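Long-range contacts in protein (CD58) (Homo sapiens, PDB 1CCZ), which binds the T-cell adhesion molecule CD2 as the cell-surface glycoprotein LFA-3, so probably joining an antigen-presenting or target cell to a T cell: residues Thr118-Lys123 and Cys152-Arg157; Leu93-Lys98 and Asn156-Glu161. All blocks are in the same frame, centred on the assembly; numbering follows the deposited sequence.

Contact 1. Residues Thr118-Lys123 and Cys152-Arg157; sequences TDVELK and CKAVNR
With chi1 at 68°, Asn156 sets CG between its backbone N and carbonyl carbon, which turns the amide toward the 118-119 loop, while the CG of Leu122, beside its backbone N, carries CD2 over Ala154. Both pairs belong to an immunoglobulin C2-set domain, where strands 121-126 and 150-156 run antiparallel in one sheet. Two hydrogen-bonded pairs, Glu121 with Val155 and Lys123 with Lys153, each make two backbone bonds; Lys123 N to Lys153 O is 2.8 Å. Between them lies the non-hydrogen-bonded pair Leu122 and Ala154. Ala154, having only a methyl, lets the leucine branch come close: Leu122 CD2 lies 3.7 Å from Ala154 CB. Leu122 CD2 also meets Cys152 SG, disulfide-bonded to Cys112, at 4.1 Å. The other face is more polar. Lys123 bends so that its aliphatic CD rests 3.8 Å from Val155 CG1 before NZ forms a salt bridge with Glu121 OE2 at 2.7 Å. Beyond the strands, water links Asp119 O to Arg157 N. The amide of Asn156 suits this irregular end: Val158 N, in the turn that follows, takes OD1, and ND2 makes a bent bond (141°) to a lone pair of Thr118 O at 3.2 Å, the oxygen 22° out of the amide plane.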
ATOM      1  N   THR A 118       2.893   6.873   2.139  1.00 23.49           N
ATOM      2  CA  THR A 118       4.052   6.018   2.349  1.00 25.74           C
ATOM      3  C   THR A 118       4.617   5.637   0.964  1.00 24.86           C
ATOM      4  O   THR A 118       3.850   5.312   0.058  1.00 23.72           O
ATOM      5  CB  THR A 118       3.660   4.704   3.094  1.00 25.27           C
ATOM      6  OG1 THR A 118       2.909   5.005   4.268  1.00 30.25           O
ATOM      7  CG2 THR A 118       4.889   3.963   3.517  1.00 31.85           C
ATOM      8  N   ASP A 119       5.939   5.666   0.806  1.00 26.74           N
ATOM      9  CA  ASP A 119       6.587   5.303  -0.470  1.00 31.34           C
ATOM     10  C   ASP A 119       5.873   5.938  -1.650  1.00 28.77           C
ATOM     11  O   ASP A 119       5.411   5.276  -2.583  1.00 29.36           O
ATOM     12  CB  ASP A 119       6.617   3.782  -0.672  1.00 34.09           C
ATOM     13  CG  ASP A 119       7.875   3.317  -1.397  0.50 33.50           C
ATOM     14  OD1 ASP A 119       8.867   4.084  -1.463  0.50 31.16           O
ATOM     15  OD2 ASP A 119       7.866   2.177  -1.898  0.50 34.98           O
ATOM     16  N   VAL A 120       5.806   7.250  -1.589  1.00 29.05           N
ATOM     17  CA  VAL A 120       5.140   8.033  -2.589  1.00 27.77           C
ATOM     18  C   VAL A 120       6.050   8.376  -3.766  1.00 28.61           C
ATOM     19  O   VAL A 120       7.259   8.545  -3.626  1.00 27.47           O
ATOM     20  CB  VAL A 120       4.627   9.345  -1.935  1.00 27.27           C
ATOM     21  CG1 VAL A 120       3.983  10.262  -2.969  1.00 28.44           C
ATOM     22  CG2 VAL A 120       3.647   9.005  -0.839  1.00 23.08           C
ATOM     23  N   GLU A 121       5.432   8.474  -4.930  1.00 29.25           N
ATOM     24  CA  GLU A 121       6.104   8.876  -6.142  1.00 29.75           C
ATOM     25  C   GLU A 121       5.258  10.050  -6.663  1.00 26.94           C
ATOM     26  O   GLU A 121       4.029   9.978  -6.668  1.00 25.84           O
ATOM     27  CB  GLU A 121       6.069   7.739  -7.152  1.00 31.58           C
ATOM     28  CG  GLU A 121       6.889   7.979  -8.378  1.00 44.36           C
ATOM     29  CD  GLU A 121       7.070   6.712  -9.202  1.00 53.33           C
ATOM     30  OE1 GLU A 121       7.849   5.812  -8.770  1.00 57.69           O
ATOM     31  OE2 GLU A 121       6.427   6.621 -10.275  1.00 54.91           O
ATOM     32  N   LEU A 122       5.908  11.131  -7.071  1.00 23.32           N
ATOM     33  CA  LEU A 122       5.209  12.276  -7.642  1.00 21.08           C
ATOM     34  C   LEU A 122       5.453  12.176  -9.152  1.00 23.07           C
ATOM     35  O   LEU A 122       6.580  11.887  -9.589  1.00 21.76           O
ATOM     36  CB  LEU A 122       5.792  13.585  -7.108  1.00 19.38           C
ATOM     37  CG  LEU A 122       5.437  13.922  -5.654  1.00 19.84           C
ATOM     38  CD1 LEU A 122       6.113  15.233  -5.265  1.00 21.32           C
ATOM     39  CD2 LEU A 122       3.912  14.017  -5.487  1.00 20.95           C
ATOM     40  N   LYS A 123       4.408  12.388  -9.945  1.00 21.13           N
ATOM     41  CA  LYS A 123       4.525  12.326 -11.397  1.00 21.65           C
ATOM     42  C   LYS A 123       4.024  13.646 -11.969  1.00 22.63           C
ATOM     43  O   LYS A 123       2.952  14.117 -11.588  1.00 23.06           O
ATOM     44  CB  LYS A 123       3.689  11.174 -11.919  1.00 20.95           C
ATOM     45  CG  LYS A 123       4.115   9.854 -11.344  1.00 24.11           C
ATOM     46  CD  LYS A 123       3.169   8.785 -11.794  1.00 31.09           C
ATOM     47  CE  LYS A 123       3.892   7.743 -12.616  1.00 42.80           C
ATOM     48  NZ  LYS A 123       4.176   6.486 -11.832  1.00 47.31           N
ATOM     49  N   CYS A 152       0.090  17.274 -11.477  1.00 23.60           N
ATOM     50  CA  CYS A 152       0.992  16.541 -10.613  1.00 22.01           C
ATOM     51  C   CYS A 152       0.187  15.470  -9.935  1.00 22.16           C
ATOM     52  O   CYS A 152      -0.888  15.727  -9.389  1.00 23.99           O
ATOM     53  CB  CYS A 152       1.612  17.440  -9.571  1.00 22.90           C
ATOM     54  SG  CYS A 152       2.817  16.507  -8.591  1.00 24.75           S
ATOM     55  N   LYS A 153       0.692  14.253  -9.996  1.00 23.14           N
ATOM     56  CA  LYS A 153       0.008  13.139  -9.388  1.00 22.25           C
ATOM     57  C   LYS A 153       0.872  12.527  -8.289  1.00 23.04           C
ATOM     58  O   LYS A 153       2.071  12.330  -8.464  1.00 24.82           O
ATOM     59  CB  LYS A 153      -0.288  12.106 -10.456  1.00 23.62           C
ATOM     60  CG  LYS A 153      -0.984  10.893  -9.946  1.00 33.95           C
ATOM     61  CD  LYS A 153      -1.006   9.816 -11.011  1.00 42.90           C
ATOM     62  CE  LYS A 153      -1.659  10.327 -12.288  1.00 50.02           C
ATOM     63  NZ  LYS A 153      -2.082   9.183 -13.160  1.00 55.61           N
ATOM     64  N   ALA A 154       0.275  12.279  -7.131  1.00 23.44           N
ATOM     65  CA  ALA A 154       0.998  11.618  -6.042  1.00 24.39           C
ATOM     66  C   ALA A 154       0.417  10.206  -6.035  1.00 24.58           C
ATOM     67  O   ALA A 154      -0.804  10.021  -5.986  1.00 25.51           O
ATOM     68  CB  ALA A 154       0.732  12.296  -4.715  1.00 25.24           C
ATOM     69  N   VAL A 155       1.281   9.203  -6.114  1.00 25.87           N
ATOM     70  CA  VAL A 155       0.790   7.838  -6.136  1.00 27.83           C
ATOM     71  C   VAL A 155       1.660   6.844  -5.343  1.00 26.09           C
ATOM     72  O   VAL A 155       2.875   7.001  -5.208  1.00 26.17           O
ATOM     73  CB  VAL A 155       0.636   7.363  -7.627  1.00 28.75           C
ATOM     74  CG1 VAL A 155       1.868   7.709  -8.399  1.00 28.21           C
ATOM     75  CG2 VAL A 155       0.372   5.868  -7.701  1.00 28.95           C
ATOM     76  N   ASN A 156       1.001   5.863  -4.752  1.00 27.17           N
ATOM     77  CA  ASN A 156       1.693   4.788  -4.048  1.00 27.66           C
ATOM     78  C   ASN A 156       0.840   3.553  -4.287  1.00 29.58           C
ATOM     79  O   ASN A 156      -0.210   3.623  -4.948  1.00 28.97           O
ATOM     80  CB  ASN A 156       1.923   5.084  -2.548  1.00 25.59           C
ATOM     81  CG  ASN A 156       0.646   5.118  -1.721  1.00 22.31           C
ATOM     82  OD1 ASN A 156      -0.418   4.681  -2.153  1.00 27.08           O
ATOM     83  ND2 ASN A 156       0.759   5.641  -0.511  1.00 24.13           N
ATOM     84  N   ARG A 157       1.294   2.418  -3.782  1.00 32.98           N
ATOM     85  CA  ARG A 157       0.582   1.166  -3.990  1.00 34.58           C
ATOM     86  C   ARG A 157      -0.885   1.157  -3.612  1.00 32.77           C
ATOM     87  O   ARG A 157      -1.650   0.396  -4.177  1.00 32.22           O
ATOM     88  CB  ARG A 157       1.285   0.044  -3.232  1.00 41.49           C
ATOM     89  CG  ARG A 157       2.697  -0.210  -3.702  1.00 48.28           C
ATOM     90  CD  ARG A 157       2.655  -1.050  -4.948  1.00 53.63           C
ATOM     91  NE  ARG A 157       3.974  -1.561  -5.293  1.00 60.32           N
ATOM     92  CZ  ARG A 157       4.167  -2.607  -6.087  1.00 62.19           C
ATOM     93  NH1 ARG A 157       3.113  -3.238  -6.602  1.00 61.26           N
ATOM     94  NH2 ARG A 157       5.403  -3.012  -6.372  1.00 63.74           N
TER
HETATM   95  O   HOH W   1       4.209   2.797  -2.781  1.00 40.57           O

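Contact 2. Residues Leu93-Lys98 and Asn156-Glu161; sequences LEMVSK and NRVSQE
Two hydrogen bonds tie the loop 93-98 to the turn that begins at Asn156. Val96 N donates almost straight to Ser159 OG, 2.9 Å at 169°; chi1 of 66° sets that hydroxyl between the backbone N and carbonyl carbon of Ser159. Asn156 ND2 reaches Glu94 O at 2.9 Å; the acceptor is near the amide plane, but the bond is bent (131°). The same nitrogen serves Thr118 O, so one buried amide gathers two loop carbonyls.

The turn is held from within. Asn156 to Ser159 is a type I beta turn, and Asn156 OD1, accepting from Val158 N at 2.9 Å, makes an Asx turn of its start. Ser159 OG donates to that oxygen too, at 3.1 Å, from the opposite face of the amide plane. The serine hydroxyl, able to donate and accept at once, thus relays between Asn156 and the loop. This hairpin turn joins strands 150-156 and 159-165 of the immunoglobulin C2-set domain, and the loop lying against it leads out of the preceding strand 86-93.

Apolar contacts flank the bonds. Leu93 CB meets Val158 CG2 at 3.7 Å, their side chains crossing, and Leu93 CD2 lies over the flat face of the Asn156 amide and beside Arg157 CB. Val8, from strand 2-8 of the N-terminal domain, also packs on Val158, so the turn meets that domain. Met95 CG rests 3.6 Å from Ser159 CB. Val96, branched and buried, spreads its methyls: CG1 lies near Asn156 ND2, and CG2 packs on Glu161 CG at 3.7 Å.

A water-mediated contact lies farther along. Glu161 bends at chi2, lending its aliphatic part to Val96 and Ser97 while its carboxylate stays on the exposed side; a water donates to both Glu161 OE2 and Val96 O.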
ATOM      1  N   LEU A  93       0.524   0.762   4.063  1.00 30.55           N
ATOM      2  CA  LEU A  93       0.771   2.104   3.589  1.00 29.33           C
ATOM      3  C   LEU A  93      -0.268   3.112   3.994  1.00 30.20           C
ATOM      4  O   LEU A  93      -1.455   2.818   4.134  1.00 32.32           O
ATOM      5  CB  LEU A  93       0.870   2.100   2.057  1.00 30.18           C
ATOM      6  CG  LEU A  93       2.065   1.386   1.425  1.00 28.93           C
ATOM      7  CD1 LEU A  93       1.741  -0.064   1.259  1.00 29.14           C
ATOM      8  CD2 LEU A  93       2.361   1.977   0.082  1.00 29.07           C
ATOM      9  N   GLU A  94       0.199   4.327   4.182  1.00 30.07           N
ATOM     10  CA  GLU A  94      -0.686   5.417   4.488  1.00 29.60           C
ATOM     11  C   GLU A  94      -1.035   6.015   3.088  1.00 27.97           C
ATOM     12  O   GLU A  94      -0.195   6.050   2.180  1.00 26.89           O
ATOM     13  CB  GLU A  94       0.071   6.356   5.416  1.00 31.92           C
ATOM     14  CG  GLU A  94      -0.116   7.815   5.215  1.00 42.81           C
ATOM     15  CD  GLU A  94       0.863   8.586   6.081  1.00 50.36           C
ATOM     16  OE1 GLU A  94       1.288   7.996   7.109  1.00 58.53           O
ATOM     17  OE2 GLU A  94       1.213   9.745   5.743  1.00 44.61           O
ATOM     18  N   MET A  95      -2.285   6.404   2.888  1.00 26.61           N
ATOM     19  CA  MET A  95      -2.703   6.965   1.610  1.00 27.08           C
ATOM     20  C   MET A  95      -2.114   8.352   1.394  1.00 26.47           C
ATOM     21  O   MET A  95      -1.844   9.072   2.361  1.00 25.20           O
ATOM     22  CB  MET A  95      -4.220   7.046   1.561  1.00 29.77           C
ATOM     23  CG  MET A  95      -4.866   5.713   1.242  1.00 38.43           C
ATOM     24  SD  MET A  95      -6.647   5.828   1.323  1.00 48.18           S
ATOM     25  CE  MET A  95      -6.826   6.782   2.886  1.00 41.66           C
ATOM     26  N   VAL A  96      -1.907   8.729   0.125  1.00 26.99           N
ATOM     27  CA  VAL A  96      -1.345  10.047  -0.206  1.00 20.65           C
ATOM     28  C   VAL A  96      -2.409  11.117  -0.014  1.00 22.73           C
ATOM     29  O   VAL A  96      -3.615  10.823  -0.076  1.00 22.94           O
ATOM     30  CB  VAL A  96      -0.861  10.126  -1.699  1.00 20.87           C
ATOM     31  CG1 VAL A  96       0.220   9.116  -1.965  1.00 19.23           C
ATOM     32  CG2 VAL A  96      -2.027   9.896  -2.655  1.00 19.58           C
ATOM     33  N   SER A  97      -1.981  12.352   0.262  1.00 21.46           N
ATOM     34  CA  SER A  97      -2.938  13.443   0.360  1.00 21.00           C
ATOM     35  C   SER A  97      -2.933  14.086  -1.044  1.00 22.12           C
ATOM     36  O   SER A  97      -2.276  13.576  -1.967  1.00 22.24           O
ATOM     37  CB  SER A  97      -2.536  14.458   1.432  1.00 17.61           C
ATOM     38  OG  SER A  97      -1.180  14.822   1.344  1.00 20.21           O
ATOM     39  N   LYS A  98      -3.658  15.180  -1.219  1.00 21.31           N
ATOM     40  CA  LYS A  98      -3.694  15.825  -2.517  1.00 22.41           C
ATOM     41  C   LYS A  98      -2.433  16.674  -2.705  1.00 22.08           C
ATOM     42  O   LYS A  98      -2.066  17.453  -1.820  1.00 20.82           O
ATOM     43  CB  LYS A  98      -4.952  16.684  -2.627  1.00 24.94           C
ATOM     44  CG  LYS A  98      -5.123  17.371  -3.975  1.00 30.11           C
ATOM     45  CD  LYS A  98      -5.887  18.682  -3.817  1.00 36.85           C
ATOM     46  CE  LYS A  98      -6.551  19.103  -5.126  1.00 43.46           C
ATOM     47  NZ  LYS A  98      -6.827  17.956  -6.062  1.00 48.83           N
ATOM     48  N   ASN A 156       1.001   5.863  -4.752  1.00 27.17           N
ATOM     49  CA  ASN A 156       1.693   4.788  -4.048  1.00 27.66           C
ATOM     50  C   ASN A 156       0.840   3.553  -4.287  1.00 29.58           C
ATOM     51  O   ASN A 156      -0.210   3.623  -4.948  1.00 28.97           O
ATOM     52  CB  ASN A 156       1.923   5.084  -2.548  1.00 25.59           C
ATOM     53  CG  ASN A 156       0.646   5.118  -1.721  1.00 22.31           C
ATOM     54  OD1 ASN A 156      -0.418   4.681  -2.153  1.00 27.08           O
ATOM     55  ND2 ASN A 156       0.759   5.641  -0.511  1.00 24.13           N
ATOM     56  N   ARG A 157       1.294   2.418  -3.782  1.00 32.98           N
ATOM     57  CA  ARG A 157       0.582   1.166  -3.990  1.00 34.58           C
ATOM     58  C   ARG A 157      -0.885   1.157  -3.612  1.00 32.77           C
ATOM     59  O   ARG A 157      -1.650   0.396  -4.177  1.00 32.22           O
ATOM     60  CB  ARG A 157       1.285   0.044  -3.232  1.00 41.49           C
ATOM     61  CG  ARG A 157       2.697  -0.210  -3.702  1.00 48.28           C
ATOM     62  CD  ARG A 157       2.655  -1.050  -4.948  1.00 53.63           C
ATOM     63  NE  ARG A 157       3.974  -1.561  -5.293  1.00 60.32           N
ATOM     64  CZ  ARG A 157       4.167  -2.607  -6.087  1.00 62.19           C
ATOM     65  NH1 ARG A 157       3.113  -3.238  -6.602  1.00 61.26           N
ATOM     66  NH2 ARG A 157       5.403  -3.012  -6.372  1.00 63.74           N
ATOM     67  N   VAL A 158      -1.293   1.997  -2.672  1.00 31.06           N
ATOM     68  CA  VAL A 158      -2.682   1.960  -2.246  1.00 30.10           C
ATOM     69  C   VAL A 158      -3.538   3.165  -2.564  1.00 33.08           C
ATOM     70  O   VAL A 158      -4.713   3.182  -2.192  1.00 33.11           O
ATOM     71  CB  VAL A 158      -2.773   1.734  -0.728  1.00 28.83           C
ATOM     72  CG1 VAL A 158      -2.059   0.436  -0.363  1.00 30.11           C
ATOM     73  CG2 VAL A 158      -2.142   2.903   0.016  1.00 23.24           C
ATOM     74  N   SER A 159      -2.983   4.168  -3.244  1.00 32.25           N
ATOM     75  CA  SER A 159      -3.776   5.370  -3.518  1.00 29.42           C
ATOM     76  C   SER A 159      -3.141   6.311  -4.516  1.00 29.12           C
ATOM     77  O   SER A 159      -1.996   6.133  -4.939  1.00 26.52           O
ATOM     78  CB  SER A 159      -3.974   6.155  -2.219  1.00 27.22           C
ATOM     79  OG  SER A 159      -2.717   6.652  -1.771  1.00 24.69           O
ATOM     80  N   GLN A 160      -3.909   7.327  -4.885  1.00 30.72           N
ATOM     81  CA  GLN A 160      -3.403   8.362  -5.770  1.00 32.13           C
ATOM     82  C   GLN A 160      -4.339   9.556  -5.816  1.00 29.33           C
ATOM     83  O   GLN A 160      -5.560   9.416  -5.737  1.00 27.90           O
ATOM     84  CB  GLN A 160      -3.143   7.804  -7.160  1.00 36.97           C
ATOM     85  CG  GLN A 160      -4.344   7.606  -8.004  1.00 46.90           C
ATOM     86  CD  GLN A 160      -3.940   7.473  -9.451  1.00 55.14           C
ATOM     87  OE1 GLN A 160      -3.769   8.471 -10.157  1.00 61.31           O
ATOM     88  NE2 GLN A 160      -3.757   6.239  -9.899  1.00 58.33           N
ATOM     89  N   GLU A 161      -3.736  10.734  -5.896  1.00 26.83           N
ATOM     90  CA  GLU A 161      -4.463  11.996  -5.952  1.00 27.36           C
ATOM     91  C   GLU A 161      -3.661  12.931  -6.823  1.00 26.74           C
ATOM     92  O   GLU A 161      -2.436  12.865  -6.852  1.00 26.41           O
ATOM     93  CB  GLU A 161      -4.564  12.637  -4.572  1.00 29.49           C
ATOM     94  CG  GLU A 161      -5.145  11.743  -3.521  1.00 34.34           C
ATOM     95  CD  GLU A 161      -6.628  11.641  -3.653  1.00 41.00           C
ATOM     96  OE1 GLU A 161      -7.225  12.574  -4.236  1.00 42.62           O
ATOM     97  OE2 GLU A 161      -7.195  10.630  -3.181  1.00 46.77           O
TER
HETATM   98  O   HOH W   2      -5.619   9.192  -1.162  1.00 34.39           O

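The centres of contacts 1 and 2 lie about 7 Å apart, and both reach the four-stranded antiparallel sheet of the C2-set domain. Along the chain, 93-98 comes first, then 118-123, and finally the continuous run 152-161, in which strands 150-156 and 159-165 follow each other as neighbours. The contacts share Asn156 and Arg157. They also touch directly: Ala154 N is 2.8 Å from Glu161 O, and Thr118 OG1 is 2.8 Å from Glu94 N, both probable hydrogen bonds. Contact 1 pairs strands inside the sheet. Strand 86-93 lies in the six-stranded mixed sheet of the N-terminal domain, so contact 2 sits at the junction between that domain and the C2-set domain.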